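Local coordinates for protein transaminase (Bacillus megaterium, PDB 5G0A) that catalyses the transfer of amino groups with S selectivity, using pyridoxal-5'-phosphate as its cofactor, at residues R256-E270 / F282-M296. Residues are numbered along the deposited sequence; the frame is centred on the assembly and turned at random.
Sequences RKMTKELGVLWINDE and FGYQHYGVQPDIITM. Unlike the reference sequence in segment 256-270: Asn-268 (reference Thr). With PLP (pyridoxal-5'-phosphate), chain K.
Arg-256, in the helix, lays its aliphatic CB and CG along Val-289 CG1, then bends at chi2 and chi3 to present the edge of its guanidinium to two acceptors. NH1 reaches a lone pair of Gln-290 O (2.9 Å, N-H...O 163°), and NH2 forms a salt bridge with Asp-292 OD2 (2.9 Å) on its syn side, the guanidinium and carboxylate planes nearly perpendicular. Lys-260 CE covers one guanidinium face and Trp-266 CB the other, while Lys-260 NZ reaches Asp-292 OD1 through a water. An alanine in place of Arg-256 is likely to leave Asp-292 without its salt-bridge mate and the carbonyl of Gln-290 without this donor. Asp-292 OD2 also takes the backbone N of Trp-266 (2.8 Å) on its anti side, so one short carboxylate ties helix, strand and loop together. Trp-266 swings its indole back toward the loop, CG anti to the backbone N (chi1 173°); Pro-291 CB makes a CH-pi contact 4.0 Å from the centroid of its six-membered ring, and Val-289 CG2 meets CZ3. Beta-branched Ile-267 lies side by side with Ile-293 in the parallel pairing, where Asn-268 N bonds Ile-293 O and Glu-270 N bonds Thr-295 O. On the opposite face of the sheet, Asn-268 turns its amide to Thr-236. Asp-269 OD2 meets PLP N1 at 2.8 Å and also bonds His-149; so close a carboxylate is likely to favour a protonated pyridine. Thr-295 OG1 gives OD1 a weak bond. Glu-270 bends at chi2 (-74°), and both carboxylate oxygens accept backbone N-H groups on their syn sides: OE1, also bonded to Thr-273 OG1, from Gly-283 (2.8 Å), OE2 from Tyr-284 (2.9 Å), pinning the 3-10 turn. Adjacent parallel strands with a cofactor-binding aspartate at the end of one are characteristic of the seven-stranded sheet in the large domain of fold-type I, class-III aminotransferases.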
ATOM      1  N   ARG B 256      11.256 -23.751 -11.818  1.00 26.04           N
ATOM      2  CA  ARG B 256      11.654 -24.523 -10.655  1.00 26.32           C
ATOM      3  C   ARG B 256      13.144 -24.299 -10.359  1.00 26.84           C
ATOM      4  O   ARG B 256      13.535 -24.064  -9.219  1.00 27.16           O
ATOM      5  CB  ARG B 256      11.334 -26.016 -10.852  1.00 24.16           C
ATOM      6  CG  ARG B 256      11.956 -26.927  -9.804  1.00 25.94           C
ATOM      7  CD  ARG B 256      11.279 -26.876  -8.435  1.00 27.52           C
ATOM      8  NE  ARG B 256      11.546 -25.630  -7.697  1.00 27.43           N
ATOM      9  CZ  ARG B 256      11.083 -25.359  -6.475  1.00 26.75           C
ATOM     10  NH1 ARG B 256      10.338 -26.231  -5.808  1.00 25.02           N
ATOM     11  NH2 ARG B 256      11.386 -24.195  -5.905  1.00 24.62           N
ATOM     12  N   LYS B 257      13.952 -24.388 -11.414  1.00 29.08           N
ATOM     13  CA  LYS B 257      15.391 -24.152 -11.329  1.00 28.72           C
ATOM     14  C   LYS B 257      15.714 -22.725 -10.867  1.00 28.85           C
ATOM     15  O   LYS B 257      16.503 -22.546  -9.949  1.00 27.02           O
ATOM     16  CB  LYS B 257      16.042 -24.457 -12.688  1.00 31.48           C
ATOM     17  CG  LYS B 257      17.552 -24.258 -12.723  1.00 35.90           C
ATOM     18  CD  LYS B 257      18.151 -25.009 -13.916  1.00 40.74           C
ATOM     19  CE  LYS B 257      19.612 -24.634 -14.154  1.00 46.03           C
ATOM     20  NZ  LYS B 257      19.769 -23.265 -14.730  1.00 52.09           N
ATOM     21  N   MET B 258      15.078 -21.731 -11.479  1.00 27.29           N
ATOM     22  CA  MET B 258      15.312 -20.316 -11.138  1.00 28.09           C
ATOM     23  C   MET B 258      14.945 -20.007  -9.677  1.00 28.64           C
ATOM     24  O   MET B 258      15.711 -19.358  -8.958  1.00 28.67           O
ATOM     25  CB  MET B 258      14.556 -19.382 -12.110  1.00 28.48           C
ATOM     26  CG  MET B 258      14.627 -17.882 -11.753  1.00 30.89           C
ATOM     27  SD  MET B 258      13.183 -16.926 -12.302  1.00 33.72           S
ATOM     28  CE  MET B 258      11.953 -17.326 -11.046  1.00 32.55           C
ATOM     29  N   THR B 259      13.789 -20.498  -9.221  1.00 26.72           N
ATOM     30  CA  THR B 259      13.420 -20.310  -7.818  1.00 25.56           C
ATOM     31  C   THR B 259      14.402 -20.965  -6.822  1.00 26.06           C
ATOM     32  O   THR B 259      14.795 -20.359  -5.831  1.00 25.74           O
ATOM     33  CB  THR B 259      11.952 -20.742  -7.539  1.00 26.76           C
ATOM     34  OG1 THR B 259      11.745 -22.109  -7.941  1.00 26.94           O
ATOM     35  CG2 THR B 259      10.978 -19.837  -8.286  1.00 26.43           C
ATOM     36  N   LYS B 260      14.812 -22.201  -7.095  1.00 27.13           N
ATOM     37  CA  LYS B 260      15.805 -22.875  -6.254  1.00 28.09           C
ATOM     38  C   LYS B 260      17.110 -22.061  -6.208  1.00 27.45           C
ATOM     39  O   LYS B 260      17.689 -21.892  -5.136  1.00 28.49           O
ATOM     40  CB  LYS B 260      16.130 -24.266  -6.808  1.00 29.10           C
ATOM     41  CG  LYS B 260      15.063 -25.349  -6.595  1.00 29.37           C
ATOM     42  CD  LYS B 260      14.924 -25.767  -5.139  1.00 33.14           C
ATOM     43  CE  LYS B 260      14.044 -27.016  -5.031  1.00 34.71           C
ATOM     44  NZ  LYS B 260      13.847 -27.407  -3.609  1.00 35.53           N
ATOM     45  N   GLU B 261      17.550 -21.575  -7.368  1.00 28.41           N
ATOM     46  CA  GLU B 261      18.811 -20.800  -7.446  1.00 31.80           C
ATOM     47  C   GLU B 261      18.729 -19.465  -6.699  1.00 32.76           C
ATOM     48  O   GLU B 261      19.692 -19.030  -6.072  1.00 30.26           O
ATOM     49  CB  GLU B 261      19.201 -20.560  -8.906  1.00 33.20           C
ATOM     50  CG  GLU B 261      19.639 -21.827  -9.620  1.00 34.78           C
ATOM     51  CD  GLU B 261      19.916 -21.629 -11.094  1.00 40.26           C
ATOM     52  OE1 GLU B 261      19.591 -20.555 -11.652  1.00 44.34           O
ATOM     53  OE2 GLU B 261      20.448 -22.574 -11.711  1.00 44.64           O
ATOM     54  N   LEU B 262      17.556 -18.830  -6.741  1.00 31.06           N
ATOM     55  CA  LEU B 262      17.359 -17.540  -6.057  1.00 31.68           C
ATOM     56  C   LEU B 262      16.985 -17.662  -4.575  1.00 30.33           C
ATOM     57  O   LEU B 262      17.063 -16.680  -3.840  1.00 30.56           O
ATOM     58  CB  LEU B 262      16.332 -16.670  -6.798  1.00 32.21           C
ATOM     59  CG  LEU B 262      16.636 -16.299  -8.263  1.00 35.32           C
ATOM     60  CD1 LEU B 262      15.470 -15.546  -8.874  1.00 35.45           C
ATOM     61  CD2 LEU B 262      17.931 -15.500  -8.382  1.00 40.57           C
ATOM     62  N   GLY B 263      16.595 -18.864  -4.139  1.00 27.84           N
ATOM     63  CA  GLY B 263      16.202 -19.099  -2.750  1.00 28.03           C
ATOM     64  C   GLY B 263      14.787 -18.593  -2.490  1.00 26.24           C
ATOM     65  O   GLY B 263      14.502 -18.052  -1.415  1.00 28.93           O
ATOM     66  N   VAL B 264      13.915 -18.816  -3.469  1.00 25.80           N
ATOM     67  CA  VAL B 264      12.521 -18.313  -3.458  1.00 25.72           C
ATOM     68  C   VAL B 264      11.621 -19.545  -3.578  1.00 24.71           C
ATOM     69  O   VAL B 264      11.997 -20.533  -4.230  1.00 24.97           O
ATOM     70  CB  VAL B 264      12.349 -17.320  -4.634  1.00 26.72           C
ATOM     71  CG1 VAL B 264      10.896 -17.041  -4.997  1.00 29.04           C
ATOM     72  CG2 VAL B 264      13.119 -16.022  -4.340  1.00 26.89           C
ATOM     73  N   LEU B 265      10.472 -19.521  -2.909  1.00 22.86           N
ATOM     74  CA  LEU B 265       9.521 -20.619  -3.036  1.00 21.87           C
ATOM     75  C   LEU B 265       8.806 -20.638  -4.395  1.00 22.72           C
ATOM     76  O   LEU B 265       8.649 -19.609  -5.054  1.00 23.88           O
ATOM     77  CB  LEU B 265       8.491 -20.575  -1.890  1.00 22.00           C
ATOM     78  CG  LEU B 265       8.998 -20.719  -0.462  1.00 23.70           C
ATOM     79  CD1 LEU B 265       7.837 -20.525   0.525  1.00 23.82           C
ATOM     80  CD2 LEU B 265       9.714 -22.071  -0.235  1.00 24.02           C
ATOM     81  N   TRP B 266       8.383 -21.838  -4.811  1.00 22.57           N
ATOM     82  CA  TRP B 266       7.508 -22.002  -5.951  1.00 22.98           C
ATOM     83  C   TRP B 266       6.157 -22.571  -5.509  1.00 23.38           C
ATOM     84  O   TRP B 266       6.071 -23.684  -4.974  1.00 22.37           O
ATOM     85  CB  TRP B 266       8.162 -22.887  -7.063  1.00 22.85           C
ATOM     86  CG  TRP B 266       7.228 -23.217  -8.190  1.00 23.44           C
ATOM     87  CD1 TRP B 266       6.311 -22.376  -8.779  1.00 23.59           C
ATOM     88  CD2 TRP B 266       7.120 -24.469  -8.885  1.00 23.89           C
ATOM     89  NE1 TRP B 266       5.627 -23.040  -9.770  1.00 23.37           N
ATOM     90  CE2 TRP B 266       6.106 -24.318  -9.860  1.00 22.89           C
ATOM     91  CE3 TRP B 266       7.786 -25.711  -8.780  1.00 23.70           C
ATOM     92  CZ2 TRP B 266       5.725 -25.361 -10.715  1.00 23.46           C
ATOM     93  CZ3 TRP B 266       7.399 -26.738  -9.641  1.00 22.14           C
ATOM     94  CH2 TRP B 266       6.382 -26.559 -10.585  1.00 22.99           C
ATOM     95  N   ILE B 267       5.118 -21.757  -5.670  1.00 22.13           N
ATOM     96  CA  ILE B 267       3.746 -22.187  -5.417  1.00 21.45           C
ATOM     97  C   ILE B 267       3.158 -22.518  -6.772  1.00 22.74           C
ATOM     98  O   ILE B 267       3.075 -21.658  -7.647  1.00 23.85           O
ATOM     99  CB  ILE B 267       2.888 -21.042  -4.800  1.00 21.76           C
ATOM    100  CG1 ILE B 267       3.506 -20.540  -3.481  1.00 22.58           C
ATOM    101  CG2 ILE B 267       1.432 -21.539  -4.639  1.00 21.67           C
ATOM    102  CD1 ILE B 267       2.865 -19.239  -2.952  1.00 24.69           C
ATOM    103  N   ASN B 268       2.731 -23.767  -6.975  1.00 21.56           N
ATOM    104  CA  ASN B 268       1.912 -24.011  -8.158  1.00 22.11           C
ATOM    105  C   ASN B 268       0.436 -24.134  -7.801  1.00 23.09           C
ATOM    106  O   ASN B 268       0.074 -24.879  -6.900  1.00 22.95           O
ATOM    107  CB  ASN B 268       2.355 -25.225  -8.996  1.00 23.89           C
ATOM    108  CG  ASN B 268       1.657 -25.251 -10.331  1.00 24.18           C
ATOM    109  OD1 ASN B 268       1.735 -24.282 -11.116  1.00 24.98           O
ATOM    110  ND2 ASN B 268       0.920 -26.330 -10.594  1.00 24.70           N
ATOM    111  N   ASP B 269      -0.375 -23.347  -8.498  1.00 21.61           N
ATOM    112  CA  ASP B 269      -1.810 -23.288  -8.261  1.00 22.10           C
ATOM    113  C   ASP B 269      -2.473 -24.402  -9.065  1.00 23.04           C
ATOM    114  O   ASP B 269      -2.544 -24.325 -10.297  1.00 23.18           O
ATOM    115  CB  ASP B 269      -2.338 -21.905  -8.696  1.00 22.88           C
ATOM    116  CG  ASP B 269      -3.814 -21.689  -8.329  1.00 24.24           C
ATOM    117  OD1 ASP B 269      -4.508 -22.669  -7.973  1.00 23.07           O
ATOM    118  OD2 ASP B 269      -4.258 -20.522  -8.391  1.00 22.86           O
ATOM    119  N   GLU B 270      -2.922 -25.441  -8.354  1.00 21.86           N
ATOM    120  CA  GLU B 270      -3.546 -26.607  -8.979  1.00 21.96           C
ATOM    121  C   GLU B 270      -5.051 -26.606  -8.817  1.00 22.90           C
ATOM    122  O   GLU B 270      -5.677 -27.656  -8.930  1.00 23.60           O
ATOM    123  CB  GLU B 270      -3.013 -27.893  -8.336  1.00 21.90           C
ATOM    124  CG  GLU B 270      -1.562 -28.270  -8.680  1.00 23.42           C
ATOM    125  CD  GLU B 270      -1.391 -28.806 -10.103  1.00 24.13           C
ATOM    126  OE1 GLU B 270      -2.380 -29.273 -10.727  1.00 23.35           O
ATOM    127  OE2 GLU B 270      -0.247 -28.779 -10.612  1.00 24.51           O
ATOM    128  N   PHE B 282      -1.775 -34.296 -11.001  1.00 25.06           N
ATOM    129  CA  PHE B 282      -1.630 -32.827 -10.975  1.00 25.82           C
ATOM    130  C   PHE B 282      -0.907 -32.297 -12.200  1.00 26.58           C
ATOM    131  O   PHE B 282      -0.061 -32.986 -12.774  1.00 25.98           O
ATOM    132  CB  PHE B 282      -0.886 -32.391  -9.718  1.00 26.40           C
ATOM    133  CG  PHE B 282      -1.643 -32.661  -8.462  1.00 24.56           C
ATOM    134  CD1 PHE B 282      -2.678 -31.816  -8.084  1.00 25.48           C
ATOM    135  CD2 PHE B 282      -1.353 -33.764  -7.672  1.00 26.38           C
ATOM    136  CE1 PHE B 282      -3.400 -32.060  -6.904  1.00 24.39           C
ATOM    137  CE2 PHE B 282      -2.056 -34.013  -6.500  1.00 25.95           C
ATOM    138  CZ  PHE B 282      -3.095 -33.176  -6.127  1.00 27.53           C
ATOM    139  N   GLY B 283      -1.257 -31.074 -12.594  1.00 26.24           N
ATOM    140  CA  GLY B 283      -0.682 -30.434 -13.778  1.00 26.11           C
ATOM    141  C   GLY B 283       0.832 -30.371 -13.758  1.00 24.88           C
ATOM    142  O   GLY B 283       1.464 -30.584 -14.804  1.00 25.41           O
ATOM    143  N   TYR B 284       1.422 -30.090 -12.598  1.00 24.60           N
ATOM    144  CA  TYR B 284       2.894 -29.954 -12.520  1.00 24.48           C
ATOM    145  C   TYR B 284       3.606 -31.257 -12.867  1.00 25.63           C
ATOM    146  O   TYR B 284       4.783 -31.243 -13.225  1.00 27.63           O
ATOM    147  CB  TYR B 284       3.389 -29.427 -11.147  1.00 24.06           C
ATOM    148  CG  TYR B 284       3.283 -30.415  -9.996  1.00 24.49           C
ATOM    149  CD1 TYR B 284       4.300 -31.354  -9.758  1.00 23.57           C
ATOM    150  CD2 TYR B 284       2.178 -30.399  -9.137  1.00 22.59           C
ATOM    151  CE1 TYR B 284       4.216 -32.245  -8.709  1.00 24.41           C
ATOM    152  CE2 TYR B 284       2.078 -31.297  -8.073  1.00 23.83           C
ATOM    153  CZ  TYR B 284       3.096 -32.230  -7.886  1.00 24.17           C
ATOM    154  OH  TYR B 284       3.024 -33.115  -6.846  1.00 26.37           O
ATOM    155  N   GLN B 285       2.903 -32.377 -12.718  1.00 25.48           N
ATOM    156  CA  GLN B 285       3.523 -33.703 -12.933  1.00 25.76           C
ATOM    157  C   GLN B 285       3.904 -33.994 -14.378  1.00 28.07           C
ATOM    158  O   GLN B 285       4.667 -34.938 -14.649  1.00 29.12           O
ATOM    159  CB  GLN B 285       2.639 -34.820 -12.375  1.00 25.68           C
ATOM    160  CG  GLN B 285       2.529 -34.728 -10.862  1.00 25.11           C
ATOM    161  CD  GLN B 285       1.612 -35.771 -10.262  1.00 24.87           C
ATOM    162  OE1 GLN B 285       0.503 -36.019 -10.755  1.00 26.04           O
ATOM    163  NE2 GLN B 285       2.071 -36.387  -9.195  1.00 26.67           N
ATOM    164  N   HIS B 286       3.378 -33.207 -15.306  1.00 27.22           N
ATOM    165  CA  HIS B 286       3.854 -33.286 -16.691  1.00 29.33           C
ATOM    166  C   HIS B 286       5.293 -32.826 -16.874  1.00 32.03           C
ATOM    167  O   HIS B 286       5.894 -33.123 -17.914  1.00 29.90           O
ATOM    168  CB  HIS B 286       2.950 -32.495 -17.626  1.00 28.07           C
ATOM    169  CG  HIS B 286       1.587 -33.085 -17.765  1.00 31.24           C
ATOM    170  ND1 HIS B 286       1.300 -34.093 -18.664  1.00 30.00           N
ATOM    171  CD2 HIS B 286       0.440 -32.842 -17.089  1.00 32.12           C
ATOM    172  CE1 HIS B 286       0.023 -34.421 -18.558  1.00 33.96           C
ATOM    173  NE2 HIS B 286      -0.520 -33.685 -17.599  1.00 32.04           N
ATOM    174  N   TYR B 287       5.847 -32.126 -15.871  1.00 30.39           N
ATOM    175  CA  TYR B 287       7.118 -31.393 -16.051  1.00 30.30           C
ATOM    176  C   TYR B 287       8.334 -31.911 -15.277  1.00 30.06           C
ATOM    177  O   TYR B 287       9.401 -31.286 -15.302  1.00 31.66           O
ATOM    178  CB  TYR B 287       6.885 -29.876 -15.807  1.00 28.91           C
ATOM    179  CG  TYR B 287       5.816 -29.356 -16.725  1.00 31.67           C
ATOM    180  CD1 TYR B 287       6.110 -29.073 -18.060  1.00 35.45           C
ATOM    181  CD2 TYR B 287       4.478 -29.247 -16.296  1.00 30.77           C
ATOM    182  CE1 TYR B 287       5.127 -28.651 -18.931  1.00 35.11           C
ATOM    183  CE2 TYR B 287       3.493 -28.828 -17.165  1.00 32.71           C
ATOM    184  CZ  TYR B 287       3.830 -28.534 -18.476  1.00 34.27           C
ATOM    185  OH  TYR B 287       2.872 -28.124 -19.346  1.00 36.88           O
ATOM    186  N   GLY B 288       8.187 -33.032 -14.585  1.00 29.16           N
ATOM    187  CA  GLY B 288       9.338 -33.677 -13.924  1.00 31.66           C
ATOM    188  C   GLY B 288       9.902 -32.932 -12.723  1.00 33.76           C
ATOM    189  O   GLY B 288      11.074 -33.104 -12.367  1.00 34.28           O
ATOM    190  N   VAL B 289       9.061 -32.101 -12.090  1.00 30.55           N
ATOM    191  CA  VAL B 289       9.491 -31.268 -10.977  1.00 31.05           C
ATOM    192  C   VAL B 289       8.522 -31.354  -9.806  1.00 30.54           C
ATOM    193  O   VAL B 289       7.468 -31.987  -9.890  1.00 29.68           O
ATOM    194  CB  VAL B 289       9.693 -29.782 -11.384  1.00 32.78           C
ATOM    195  CG1 VAL B 289      10.925 -29.625 -12.262  1.00 36.06           C
ATOM    196  CG2 VAL B 289       8.449 -29.210 -12.077  1.00 35.45           C
ATOM    197  N   GLN B 290       8.913 -30.750  -8.693  1.00 28.57           N
ATOM    198  CA  GLN B 290       8.094 -30.767  -7.494  1.00 27.89           C
ATOM    199  C   GLN B 290       8.092 -29.339  -6.945  1.00 27.88           C
ATOM    200  O   GLN B 290       9.155 -28.703  -6.852  1.00 27.97           O
ATOM    201  CB  GLN B 290       8.634 -31.774  -6.470  1.00 29.78           C
ATOM    202  CG  GLN B 290       8.396 -33.231  -6.913  1.00 30.18           C
ATOM    203  CD  GLN B 290       8.934 -34.295  -5.962  1.00 30.90           C
ATOM    204  OE1 GLN B 290       9.007 -34.104  -4.753  1.00 30.73           O
ATOM    205  NE2 GLN B 290       9.293 -35.454  -6.527  1.00 33.41           N
ATOM    206  N   PRO B 291       6.906 -28.823  -6.609  1.00 26.29           N
ATOM    207  CA  PRO B 291       6.795 -27.477  -6.047  1.00 24.97           C
ATOM    208  C   PRO B 291       7.034 -27.458  -4.538  1.00 25.11           C
ATOM    209  O   PRO B 291       7.255 -28.513  -3.918  1.00 25.21           O
ATOM    210  CB  PRO B 291       5.327 -27.109  -6.352  1.00 26.22           C
ATOM    211  CG  PRO B 291       4.617 -28.445  -6.211  1.00 27.27           C
ATOM    212  CD  PRO B 291       5.579 -29.469  -6.772  1.00 26.77           C
ATOM    213  N   ASP B 292       6.981 -26.256  -3.941  1.00 22.41           N
ATOM    214  CA  ASP B 292       7.074 -26.110  -2.493  1.00 23.68           C
ATOM    215  C   ASP B 292       5.691 -26.107  -1.843  1.00 21.54           C
ATOM    216  O   ASP B 292       5.525 -26.510  -0.692  1.00 23.22           O
ATOM    217  CB  ASP B 292       7.790 -24.791  -2.155  1.00 23.23           C
ATOM    218  CG  ASP B 292       9.235 -24.787  -2.638  1.00 26.19           C
ATOM    219  OD1 ASP B 292      10.061 -25.484  -2.008  1.00 28.82           O
ATOM    220  OD2 ASP B 292       9.530 -24.114  -3.635  1.00 24.53           O
ATOM    221  N   ILE B 293       4.721 -25.606  -2.597  1.00 21.90           N
ATOM    222  CA  ILE B 293       3.329 -25.486  -2.121  1.00 22.16           C
ATOM    223  C   ILE B 293       2.423 -25.666  -3.326  1.00 21.28           C
ATOM    224  O   ILE B 293       2.736 -25.165  -4.423  1.00 22.63           O
ATOM    225  CB  ILE B 293       3.036 -24.057  -1.537  1.00 22.64           C
ATOM    226  CG1 ILE B 293       3.918 -23.753  -0.329  1.00 23.90           C
ATOM    227  CG2 ILE B 293       1.562 -23.904  -1.173  1.00 23.60           C
ATOM    228  CD1 ILE B 293       3.867 -22.293   0.137  1.00 22.42           C
ATOM    229  N   ILE B 294       1.312 -26.396  -3.149  1.00 21.74           N
ATOM    230  CA  ILE B 294       0.208 -26.326  -4.126  1.00 20.69           C
ATOM    231  C   ILE B 294      -1.110 -25.913  -3.480  1.00 20.14           C
ATOM    232  O   ILE B 294      -1.325 -26.129  -2.285  1.00 21.23           O
ATOM    233  CB  ILE B 294      -0.024 -27.618  -4.967  1.00 21.56           C
ATOM    234  CG1 ILE B 294      -0.582 -28.774  -4.103  1.00 22.51           C
ATOM    235  CG2 ILE B 294       1.249 -27.943  -5.795  1.00 22.78           C
ATOM    236  CD1 ILE B 294      -0.928 -30.015  -4.943  1.00 23.48           C
ATOM    237  N   THR B 295      -1.965 -25.323  -4.306  1.00 21.34           N
ATOM    238  CA  THR B 295      -3.322 -24.952  -3.907  1.00 21.64           C
ATOM    239  C   THR B 295      -4.315 -25.792  -4.690  1.00 22.17           C
ATOM    240  O   THR B 295      -4.086 -26.100  -5.865  1.00 23.47           O
ATOM    241  CB  THR B 295      -3.582 -23.450  -4.132  1.00 21.69           C
ATOM    242  OG1 THR B 295      -3.225 -23.097  -5.468  1.00 22.41           O
ATOM    243  CG2 THR B 295      -2.757 -22.618  -3.159  1.00 22.81           C
ATOM    244  N   MET B 296      -5.420 -26.138  -4.032  1.00 21.92           N
ATOM    245  CA  MET B 296      -6.422 -27.077  -4.585  1.00 22.53           C
ATOM    246  C   MET B 296      -7.829 -26.582  -4.310  1.00 21.09           C
ATOM    247  O   MET B 296      -8.074 -25.865  -3.346  1.00 22.02           O
ATOM    248  CB  MET B 296      -6.259 -28.471  -3.960  1.00 22.17           C
ATOM    249  CG  MET B 296      -4.932 -29.154  -4.300  1.00 23.15           C
ATOM    250  SD  MET B 296      -4.580 -30.536  -3.209  1.00 25.11           S
ATOM    251  CE  MET B 296      -3.916 -29.667  -1.788  1.00 23.77           C
TER
HETATM  252  N1  PLP K1298      -7.005 -20.629  -8.943  1.00 22.01           N
HETATM  253  C2  PLP K1298      -7.268 -21.116 -10.179  1.00 23.29           C
HETATM  254  C2A PLP K1298      -6.128 -21.495 -11.099  1.00 24.59           C
HETATM  255  C3  PLP K1298      -8.671 -21.354 -10.596  1.00 25.42           C
HETATM  256  O3  PLP K1298      -8.981 -21.875 -11.791  1.00 27.98           O
HETATM  257  C4  PLP K1298      -9.752 -21.006  -9.662  1.00 25.67           C
HETATM  258  C4A PLP K1298     -11.210 -21.274 -10.038  1.00 30.20           C
HETATM  259  C5  PLP K1298      -9.319 -20.437  -8.362  1.00 23.64           C
HETATM  260  C6  PLP K1298      -7.972 -20.257  -8.087  1.00 23.42           C
HETATM  261  C5A PLP K1298     -10.322 -19.966  -7.319  1.00 24.74           C
HETATM  262  O4P PLP K1298     -11.172 -20.988  -6.844  1.00 24.58           O
HETATM  263  P   PLP K1298     -12.599 -20.541  -6.225  1.00 23.59           P
HETATM  264  O1P PLP K1298     -13.069 -21.861  -5.676  1.00 23.94           O
HETATM  265  O2P PLP K1298     -12.386 -19.465  -5.176  1.00 23.11           O
HETATM  266  O3P PLP K1298     -13.410 -20.048  -7.394  1.00 23.96           O
HETATM  267  O   HOH W   1      12.658 -25.145  -2.653  1.00 31.69           O